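Local coordinates for protein probable chaperone (Pseudomonas aeruginosa, PDB 4JMF) that probably acts as a CesT-family type III secretion chaperone, pairing with a second copy of itself and holding a bound partner protein, at residues B[14-19]-B[28-33]; B[37-42]-B[47-52]; B[74-79]-B[83-88]. All coordinates share one frame; numbering follows the deposited sequence.

Contact 1 of 3, residues B[14-19]-B[28-33]; sequences LALDLP and LSLQVG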
loop_
_atom_site.group_PDB
_atom_site.type_symbol
_atom_site.label_atom_id
_atom_site.label_comp_id
_atom_site.label_asym_id
_atom_site.label_seq_id
_atom_site.Cartn_x
_atom_site.Cartn_y
_atom_site.Cartn_z
ATOM N N LEU B 14 -13.921 16.191 10.413
ATOM C CA LEU B 14 -14.893 17.019 9.694
ATOM C C LEU B 14 -15.642 16.179 8.678
ATOM O O LEU B 14 -16.860 16.279 8.560
ATOM C CB LEU B 14 -14.199 18.160 8.962
ATOM C CG LEU B 14 -13.478 19.197 9.800
ATOM C CD1 LEU B 14 -12.907 20.305 8.897
ATOM C CD2 LEU B 14 -14.437 19.774 10.831
ATOM N N ALA B 15 -14.904 15.350 7.941
ATOM C CA ALA B 15 -15.519 14.504 6.928
ATOM C C ALA B 15 -16.513 13.521 7.540
ATOM O O ALA B 15 -17.575 13.277 6.977
ATOM C CB ALA B 15 -14.458 13.769 6.135
ATOM N N LEU B 16 -16.177 12.967 8.702
ATOM C CA LEU B 16 -17.046 11.978 9.344
ATOM C C LEU B 16 -18.074 12.620 10.271
ATOM O O LEU B 16 -18.886 11.911 10.881
ATOM C CB LEU B 16 -16.202 11.003 10.165
ATOM C CG LEU B 16 -15.168 10.210 9.378
ATOM C CD1 LEU B 16 -14.248 9.474 10.354
ATOM C CD2 LEU B 16 -15.882 9.236 8.450
ATOM N N ASP B 17 -18.009 13.947 10.392
ATOM C CA ASP B 17 -18.893 14.713 11.276
ATOM C C ASP B 17 -18.777 14.270 12.741
ATOM O O ASP B 17 -19.783 14.047 13.416
ATOM C CB ASP B 17 -20.349 14.639 10.796
ATOM C CG ASP B 17 -21.208 15.769 11.364
ATOM O OD1 ASP B 17 -20.691 16.897 11.513
ATOM O OD2 ASP B 17 -22.397 15.535 11.669
ATOM N N LEU B 18 -17.543 14.127 13.219
ATOM C CA LEU B 18 -17.297 13.740 14.602
ATOM C C LEU B 18 -16.733 14.933 15.366
ATOM O O LEU B 18 -16.115 15.814 14.764
ATOM C CB LEU B 18 -16.320 12.570 14.658
ATOM C CG LEU B 18 -16.883 11.287 14.060
ATOM C CD1 LEU B 18 -15.850 10.182 14.068
ATOM C CD2 LEU B 18 -18.145 10.871 14.831
ATOM N N PRO B 19 -16.951 14.979 16.695
ATOM C CA PRO B 19 -16.369 16.098 17.451
ATOM C C PRO B 19 -14.846 16.003 17.340
ATOM O O PRO B 19 -14.319 14.890 17.381
ATOM C CB PRO B 19 -16.809 15.813 18.892
ATOM C CG PRO B 19 -17.956 14.819 18.778
ATOM C CD PRO B 19 -17.603 13.993 17.579
ATOM N N LEU B 28 -5.399 6.536 17.440
ATOM C CA LEU B 28 -6.824 6.851 17.506
ATOM C C LEU B 28 -7.635 5.680 16.986
ATOM O O LEU B 28 -7.265 5.050 15.994
ATOM C CB LEU B 28 -7.146 8.060 16.634
ATOM C CG LEU B 28 -6.955 9.419 17.291
ATOM C CD1 LEU B 28 -7.076 10.535 16.257
ATOM C CD2 LEU B 28 -8.003 9.590 18.387
ATOM N N SER B 29 -8.761 5.404 17.628
ATOM C CA SER B 29 -9.616 4.324 17.173
ATOM C C SER B 29 -11.008 4.850 16.853
ATOM O O SER B 29 -11.503 5.754 17.527
ATOM C CB SER B 29 -9.695 3.229 18.239
ATOM O OG SER B 29 -8.397 2.849 18.661
ATOM N N LEU B 30 -11.629 4.266 15.832
ATOM C CA LEU B 30 -12.972 4.633 15.396
ATOM C C LEU B 30 -13.813 3.380 15.239
ATOM O O LEU B 30 -13.332 2.380 14.725
ATOM C CB LEU B 30 -12.904 5.319 14.037
ATOM C CG LEU B 30 -12.220 6.673 13.994
ATOM C CD1 LEU B 30 -12.100 7.128 12.550
ATOM C CD2 LEU B 30 -13.052 7.658 14.812
ATOM N N GLN B 31 -15.065 3.428 15.683
ATOM C CA GLN B 31 -16.006 2.348 15.421
ATOM C C GLN B 31 -16.826 2.712 14.188
ATOM O O GLN B 31 -17.579 3.684 14.199
ATOM C CB GLN B 31 -16.940 2.158 16.611
ATOM C CG GLN B 31 -17.796 0.901 16.514
ATOM C CD GLN B 31 -16.980 -0.341 16.784
ATOM O OE1 GLN B 31 -16.222 -0.394 17.756
ATOM N NE2 GLN B 31 -17.104 -1.340 15.911
ATOM N N VAL B 32 -16.661 1.964 13.108
ATOM C CA VAL B 32 -17.429 2.229 11.900
ATOM C C VAL B 32 -18.315 1.023 11.655
ATOM O O VAL B 32 -17.858 -0.003 11.142
ATOM C CB VAL B 32 -16.517 2.492 10.680
ATOM C CG1 VAL B 32 -17.346 2.730 9.439
ATOM C CG2 VAL B 32 -15.622 3.695 10.940
ATOM N N GLY B 33 -19.575 1.127 12.056
ATOM C CA GLY B 33 -20.438 -0.041 12.067
ATOM C C GLY B 33 -19.775 -1.098 12.926
ATOM O O GLY B 33 -19.280 -0.807 14.014
#

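Contact 2 of 3, residues B[37-42]-B[47-52]; sequences CHLAEH and LLMFTR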
loop_
_atom_site.group_PDB
_atom_site.type_symbol
_atom_site.label_atom_id
_atom_site.label_comp_id
_atom_site.label_asym_id
_atom_site.label_seq_id
_atom_site.Cartn_x
_atom_site.Cartn_y
_atom_site.Cartn_z
ATOM N N CYS B 37 -11.598 0.467 13.784
ATOM C CA CYS B 37 -10.475 0.898 12.962
ATOM C C CYS B 37 -9.528 1.797 13.749
ATOM O O CYS B 37 -9.967 2.594 14.581
ATOM C CB CYS B 37 -10.988 1.663 11.743
ATOM S SG CYS B 37 -12.210 0.773 10.771
ATOM N N HIS B 38 -8.233 1.673 13.472
ATOM C CA HIS B 38 -7.206 2.450 14.169
ATOM C C HIS B 38 -6.420 3.310 13.173
ATOM O O HIS B 38 -6.248 2.911 12.019
ATOM C CB HIS B 38 -6.234 1.514 14.902
ATOM C CG HIS B 38 -6.910 0.390 15.622
ATOM N ND1 HIS B 38 -7.423 0.522 16.896
ATOM C CD2 HIS B 38 -7.166 -0.885 15.242
ATOM C CE1 HIS B 38 -7.966 -0.625 17.269
ATOM N NE2 HIS B 38 -7.823 -1.496 16.286
ATOM N N LEU B 39 -5.938 4.468 13.633
ATOM C CA LEU B 39 -5.215 5.408 12.790
ATOM C C LEU B 39 -3.951 5.756 13.530
ATOM O O LEU B 39 -3.982 5.944 14.745
ATOM C CB LEU B 39 -6.013 6.700 12.601
ATOM C CG LEU B 39 -7.529 6.593 12.491
ATOM C CD1 LEU B 39 -8.161 8.002 12.445
ATOM C CD2 LEU B 39 -7.899 5.811 11.282
ATOM N N ALA B 40 -2.838 5.842 12.814
ATOM C CA ALA B 40 -1.595 6.225 13.456
ATOM C C ALA B 40 -0.690 6.849 12.429
ATOM O O ALA B 40 -0.809 6.558 11.243
ATOM C CB ALA B 40 -0.916 4.996 14.067
ATOM N N GLU B 41 0.221 7.699 12.878
ATOM C CA GLU B 41 1.267 8.171 11.989
ATOM C C GLU B 41 2.361 7.104 11.913
ATOM O O GLU B 41 3.045 6.841 12.901
ATOM C CB GLU B 41 1.874 9.472 12.495
ATOM C CG GLU B 41 2.870 10.038 11.498
ATOM C CD GLU B 41 3.518 11.330 11.959
ATOM O OE1 GLU B 41 3.405 11.685 13.158
ATOM O OE2 GLU B 41 4.157 11.990 11.109
ATOM N N HIS B 42 2.543 6.498 10.745
ATOM C CA HIS B 42 3.464 5.364 10.654
ATOM C C HIS B 42 3.786 5.054 9.211
ATOM O O HIS B 42 2.907 4.633 8.464
ATOM C CB HIS B 42 2.839 4.129 11.310
ATOM C CG HIS B 42 3.795 2.992 11.494
ATOM N ND1 HIS B 42 3.983 2.014 10.540
ATOM C CD2 HIS B 42 4.611 2.668 12.527
ATOM C CE1 HIS B 42 4.868 1.133 10.976
ATOM N NE2 HIS B 42 5.265 1.507 12.180
ATOM N N LEU B 47 -0.032 8.242 7.017
ATOM C CA LEU B 47 -1.165 7.881 7.865
ATOM C C LEU B 47 -1.513 6.425 7.614
ATOM O O LEU B 47 -1.881 6.051 6.493
ATOM C CB LEU B 47 -2.386 8.751 7.547
ATOM C CG LEU B 47 -3.719 8.308 8.163
ATOM C CD1 LEU B 47 -3.649 8.321 9.681
ATOM C CD2 LEU B 47 -4.818 9.231 7.721
ATOM N N LEU B 48 -1.396 5.612 8.658
ATOM C CA LEU B 48 -1.715 4.194 8.563
ATOM C C LEU B 48 -3.096 3.968 9.151
ATOM O O LEU B 48 -3.354 4.386 10.273
ATOM C CB LEU B 48 -0.682 3.385 9.346
ATOM C CG LEU B 48 -0.850 1.869 9.426
ATOM C CD1 LEU B 48 -0.503 1.208 8.080
ATOM C CD2 LEU B 48 0.016 1.306 10.566
ATOM N N MET B 49 -3.992 3.335 8.392
ATOM C CA MET B 49 -5.295 2.946 8.927
ATOM C C MET B 49 -5.397 1.434 8.902
ATOM O O MET B 49 -5.009 0.798 7.916
ATOM C CB MET B 49 -6.437 3.518 8.078
ATOM C CG MET B 49 -6.447 5.030 7.955
ATOM S SD MET B 49 -7.995 5.543 7.206
ATOM C CE MET B 49 -7.788 7.320 7.128
ATOM N N PHE B 50 -5.937 0.842 9.960
ATOM C CA PHE B 50 -6.061 -0.614 9.948
ATOM C C PHE B 50 -7.159 -1.121 10.853
ATOM O O PHE B 50 -7.618 -0.411 11.750
ATOM C CB PHE B 50 -4.719 -1.286 10.300
ATOM C CG PHE B 50 -4.180 -0.907 11.656
ATOM C CD1 PHE B 50 -4.341 -1.752 12.745
ATOM C CD2 PHE B 50 -3.483 0.285 11.837
ATOM C CE1 PHE B 50 -3.828 -1.401 14.000
ATOM C CE2 PHE B 50 -2.968 0.642 13.086
ATOM C CZ PHE B 50 -3.141 -0.202 14.163
ATOM N N THR B 51 -7.571 -2.364 10.612
ATOM C CA THR B 51 -8.573 -2.992 11.447
ATOM C C THR B 51 -8.140 -4.444 11.691
ATOM O O THR B 51 -7.625 -5.116 10.782
ATOM C CB THR B 51 -9.974 -2.883 10.784
ATOM O OG1 THR B 51 -10.984 -3.441 11.631
ATOM C CG2 THR B 51 -9.997 -3.565 9.430
ATOM N N ARG B 52 -8.301 -4.908 12.925
ATOM C CA ARG B 52 -7.913 -6.272 13.280
ATOM C C ARG B 52 -9.041 -7.222 12.918
ATOM O O ARG B 52 -10.190 -7.021 13.326
ATOM C CB ARG B 52 -7.601 -6.359 14.777
ATOM C CG ARG B 52 -7.224 -7.741 15.291
ATOM C CD ARG B 52 -8.364 -8.380 16.075
ATOM N NE ARG B 52 -7.978 -9.652 16.694
ATOM C CZ ARG B 52 -8.811 -10.429 17.387
ATOM N NH1 ARG B 52 -10.083 -10.073 17.548
ATOM N NH2 ARG B 52 -8.377 -11.569 17.905
HETATM O O HOH W 1 -9.395 -3.404 15.014
#

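Contact 3 of 3, residues B[74-79]-B[83-88]; sequences PILGRD and GERLLW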
loop_
_atom_site.group_PDB
_atom_site.type_symbol
_atom_site.label_atom_id
_atom_site.label_comp_id
_atom_site.label_asym_id
_atom_site.label_seq_id
_atom_site.Cartn_x
_atom_site.Cartn_y
_atom_site.Cartn_z
ATOM N N PRO B 74 -6.880 -1.809 0.550
ATOM C CA PRO B 74 -6.093 -2.267 1.698
ATOM C C PRO B 74 -5.411 -3.610 1.462
ATOM O O PRO B 74 -5.724 -4.344 0.518
ATOM C CB PRO B 74 -7.135 -2.389 2.817
ATOM C CG PRO B 74 -8.420 -2.628 2.095
ATOM C CD PRO B 74 -8.329 -1.955 0.763
ATOM N N ILE B 75 -4.472 -3.915 2.350
ATOM C CA ILE B 75 -3.640 -5.096 2.255
ATOM C C ILE B 75 -3.975 -5.948 3.476
ATOM O O ILE B 75 -4.274 -5.401 4.534
ATOM C CB ILE B 75 -2.161 -4.677 2.335
ATOM C CG1 ILE B 75 -1.850 -3.634 1.268
ATOM C CG2 ILE B 75 -1.222 -5.877 2.236
ATOM C CD1 ILE B 75 -2.204 -4.074 -0.094
ATOM N N LEU B 76 -3.935 -7.274 3.347
ATOM C CA LEU B 76 -4.211 -8.138 4.496
ATOM C C LEU B 76 -2.955 -8.906 4.887
ATOM O O LEU B 76 -2.481 -9.760 4.138
ATOM C CB LEU B 76 -5.354 -9.111 4.194
ATOM C CG LEU B 76 -5.786 -10.020 5.346
ATOM C CD1 LEU B 76 -6.050 -9.175 6.577
ATOM C CD2 LEU B 76 -7.031 -10.794 4.986
ATOM N N GLY B 77 -2.410 -8.596 6.054
ATOM C CA GLY B 77 -1.155 -9.189 6.478
ATOM C C GLY B 77 -1.260 -9.703 7.900
ATOM O O GLY B 77 -2.334 -9.652 8.519
ATOM N N ARG B 78 -0.155 -10.193 8.444
ATOM C CA ARG B 78 -0.247 -10.816 9.754
ATOM C C ARG B 78 1.045 -10.703 10.544
ATOM O O ARG B 78 2.125 -10.994 10.040
ATOM C CB ARG B 78 -0.690 -12.270 9.591
ATOM C CG ARG B 78 -0.792 -13.041 10.878
ATOM C CD ARG B 78 -1.198 -14.465 10.577
ATOM N NE ARG B 78 -1.762 -15.116 11.753
ATOM C CZ ARG B 78 -2.282 -16.339 11.755
ATOM N NH1 ARG B 78 -2.294 -17.061 10.639
ATOM N NH2 ARG B 78 -2.790 -16.842 12.874
ATOM N N ASP B 79 0.927 -10.239 11.781
ATOM C CA ASP B 79 2.076 -10.126 12.660
ATOM C C ASP B 79 2.482 -11.544 13.056
ATOM O O ASP B 79 1.698 -12.259 13.677
ATOM C CB ASP B 79 1.680 -9.298 13.891
ATOM C CG ASP B 79 2.627 -9.456 15.038
ATOM O OD1 ASP B 79 3.845 -9.648 14.818
ATOM O OD2 ASP B 79 2.144 -9.394 16.186
ATOM N N GLY B 83 0.413 -13.248 15.909
ATOM C CA GLY B 83 -0.476 -13.946 14.998
ATOM C C GLY B 83 -1.667 -13.110 14.566
ATOM O O GLY B 83 -2.519 -13.586 13.806
ATOM N N GLU B 84 -1.730 -11.860 15.027
ATOM C CA GLU B 84 -2.875 -11.009 14.702
ATOM C C GLU B 84 -2.906 -10.636 13.227
ATOM O O GLU B 84 -1.892 -10.198 12.661
ATOM C CB GLU B 84 -2.880 -9.735 15.566
ATOM C CG GLU B 84 -3.054 -10.011 17.042
ATOM C CD GLU B 84 -4.503 -10.165 17.448
ATOM O OE1 GLU B 84 -4.824 -9.745 18.576
ATOM O OE2 GLU B 84 -5.321 -10.686 16.654
ATOM N N ARG B 85 -4.072 -10.813 12.612
ATOM C CA ARG B 85 -4.267 -10.505 11.202
ATOM C C ARG B 85 -4.852 -9.100 11.054
ATOM O O ARG B 85 -5.884 -8.777 11.652
ATOM C CB ARG B 85 -5.153 -11.579 10.559
ATOM C CG ARG B 85 -4.512 -12.987 10.692
ATOM C CD ARG B 85 -5.399 -14.141 10.237
ATOM N NE ARG B 85 -5.575 -14.221 8.784
ATOM C CZ ARG B 85 -6.621 -13.728 8.119
ATOM N NH1 ARG B 85 -7.590 -13.088 8.765
ATOM N NH2 ARG B 85 -6.707 -13.872 6.799
ATOM N N LEU B 86 -4.176 -8.261 10.272
ATOM C CA LEU B 86 -4.541 -6.843 10.175
ATOM C C LEU B 86 -4.768 -6.451 8.723
ATOM O O LEU B 86 -3.914 -6.704 7.856
ATOM C CB LEU B 86 -3.446 -5.959 10.782
ATOM C CG LEU B 86 -2.989 -6.198 12.226
ATOM C CD1 LEU B 86 -1.934 -5.175 12.625
ATOM C CD2 LEU B 86 -4.161 -6.145 13.204
ATOM N N LEU B 87 -5.929 -5.858 8.454
ATOM C CA LEU B 87 -6.239 -5.290 7.140
ATOM C C LEU B 87 -5.858 -3.807 7.228
ATOM O O LEU B 87 -6.291 -3.124 8.146
ATOM C CB LEU B 87 -7.738 -5.437 6.870
ATOM C CG LEU B 87 -8.308 -4.989 5.535
ATOM C CD1 LEU B 87 -7.836 -5.944 4.470
ATOM C CD2 LEU B 87 -9.834 -4.962 5.588
ATOM N N TRP B 88 -5.039 -3.309 6.303
ATOM C CA TRP B 88 -4.465 -1.976 6.473
ATOM C C TRP B 88 -4.247 -1.259 5.165
ATOM O O TRP B 88 -4.077 -1.884 4.108
ATOM C CB TRP B 88 -3.120 -2.054 7.203
ATOM C CG TRP B 88 -2.074 -2.839 6.451
ATOM C CD1 TRP B 88 -1.907 -4.199 6.460
ATOM C CD2 TRP B 88 -1.057 -2.318 5.580
ATOM N NE1 TRP B 88 -0.842 -4.555 5.662
ATOM C CE2 TRP B 88 -0.307 -3.420 5.105
ATOM C CE3 TRP B 88 -0.703 -1.028 5.157
ATOM C CZ2 TRP B 88 0.775 -3.271 4.229
ATOM C CZ3 TRP B 88 0.378 -0.879 4.285
ATOM C CH2 TRP B 88 1.105 -1.999 3.833
#

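Contact 1 of 3, residues B[14-19]-B[28-33]
L30 sends its forked end from strand 28-32 toward two leucines, L16 and L18, at the turn that follows helix 3-15. In the alpha/beta fold of the CesT-family chaperones, this is where the end of the first helix meets the outermost strand of this chain's antiparallel sheet. The helix ends in a Schellman motif, with D17 at positive phi (59°), and L16 and L18, one on each side of D17 in sequence, both direct their side chains toward the strand. L30 CB leaves the strand on the side of the turn. CG sits beside the backbone N (chi1 -67°) and is the branch point. From there CD1 continues the extended line of the chain and meets L16 CD1 tip to tip at 3.9 Å. The other branch, CD2, goes to L18 CD1 at 3.8 Å, and those two side chains cross obliquely. Each methyl of L30 therefore has its own leucine, and the touch across the gap is purely apolar. It is also small: about 98 Å² is buried, and the backbones stay well apart, with the CA atoms of L18 and L30 at 10.1 Å. The neighbours supply more of the packing: F13 on the helix touches both L18 and L30, and L16 also rests on L105 of helix 98-114. The strand has a further job, since L30, Q31 and V32 pair antiparallel with a strand of the bound partner protein. From within the strand, Q31 NE2 reaches forward to G33, just past its end, and donates to G33 O at 2.9 Å.

Contact 2 of 3, residues B[37-42]-B[47-52]
The antiparallel strands 35-41 and 46-53 form a hairpin ladder in which H38 with F50 and A40 with L48 are hydrogen-bonded pairs, each with a bond in both directions. H38 N to F50 O is 2.8 Å. A40 N to L48 O is 3.0 Å. L39 and M49 form the non-hydrogen-bonded pair between them. On the face carrying H38 and F50, the phenyl ring folds back over its neighbour because F50 CG lies between its own N and carbonyl carbon (chi1 59°). H38 CB then lies over one ring face, 3.9 Å from the centroid, a CH-pi contact, while the two ring planes meet at 37°. H42 and L48 lie side by side, pointing the same way, with L48 CD2 4.0 Å from H42 ND1. On the opposite face L39 CD2 touches M49 CG at 3.7 Å, beneath helices 3-15 and 98-114. The imidazole of H38 is held at both nitrogens: S29 OG bonds ND1, and a water hydrogen-bonded to NE2 at 2.8 Å accepts from R52 N. Those two bonds would hold the ring's rotation. H38, A40, L48 and F50 together offer a surface on which apolar side chains of the bound partner protein pack.

Contact 3 of 3, residues B[74-79]-B[83-88]
R78 NE donates to G83 O at 2.7 Å, closing the turn end of the beta hairpin made by strands 75-78 and 85-92. The side chain reaches that carbonyl by staying extended from CG to NE, starting with CG anti to its own N (chi1 179°), though the donor is tilted from the carbonyl plane. G83 has positive phi, and next to it D79 N donates to E84 O at 3.0 Å. Further along, two hydrogen-bonded pairs, I75 with W88 and G77 with L86, carry the ladder along the side of the sheet where strand 75-78 is outermost within the chain.

R85 crosses R78 from the facing strand. Its CG and CD lie over one face of the R78 guanidinium, CG coming within 3.6 Å of R78 CD, and the two guanidinium planes stand nearly perpendicular (86°). R78 has G83 O, and R85 NH1 goes to the backbone oxygens of E54 and Q56, which probably eases the nearness of the like charges.

On the other face W88 takes the position between its N and carbonyl carbon (chi1 62°), which lays the indole alongside I75. I75 CB sits over the five-membered ring, 3.8 Å from its centroid, a CH-pi contact. G77, with no side chain, brings its N to the indole edge. W88 NE1 is hydrogen-bonded to N65 O of the second subunit, whose F67 meets the indole edge-to-face; I75 packs on I75 of that subunit, so this face belongs to the dimer interface. On the face of R78 and R85, L87 packs with P74 against helix 98-114, P74 CB 3.9 Å from L87 CG, while L76 CD2 stops 3.6 Å from R85 NH2.

All three contacts reach one antiparallel sheet, ordered 28-32, 35-41, 46-53, 85-92, 75-78. Contact 1 sits at one edge and contact 3 at the other, their centres about 21 Å apart on opposite sides of the chain's centre. Contact 2 bridges them. It joins contact 1 through L30 N to C37 O (2.7 Å) and L28 O to L39 N (2.8 Å), probable hydrogen bonds, and contact 3 through T51 N to L87 O (2.9 Å, a probable hydrogen bond) and the R52 NE to E84 OE2 salt bridge (2.9 Å). Contacts 2 and 3 both touch the second subunit, and the bound partner protein reaches all three. A glycerol, probably from crystallisation, lies about 4 Å from the W88 side chain.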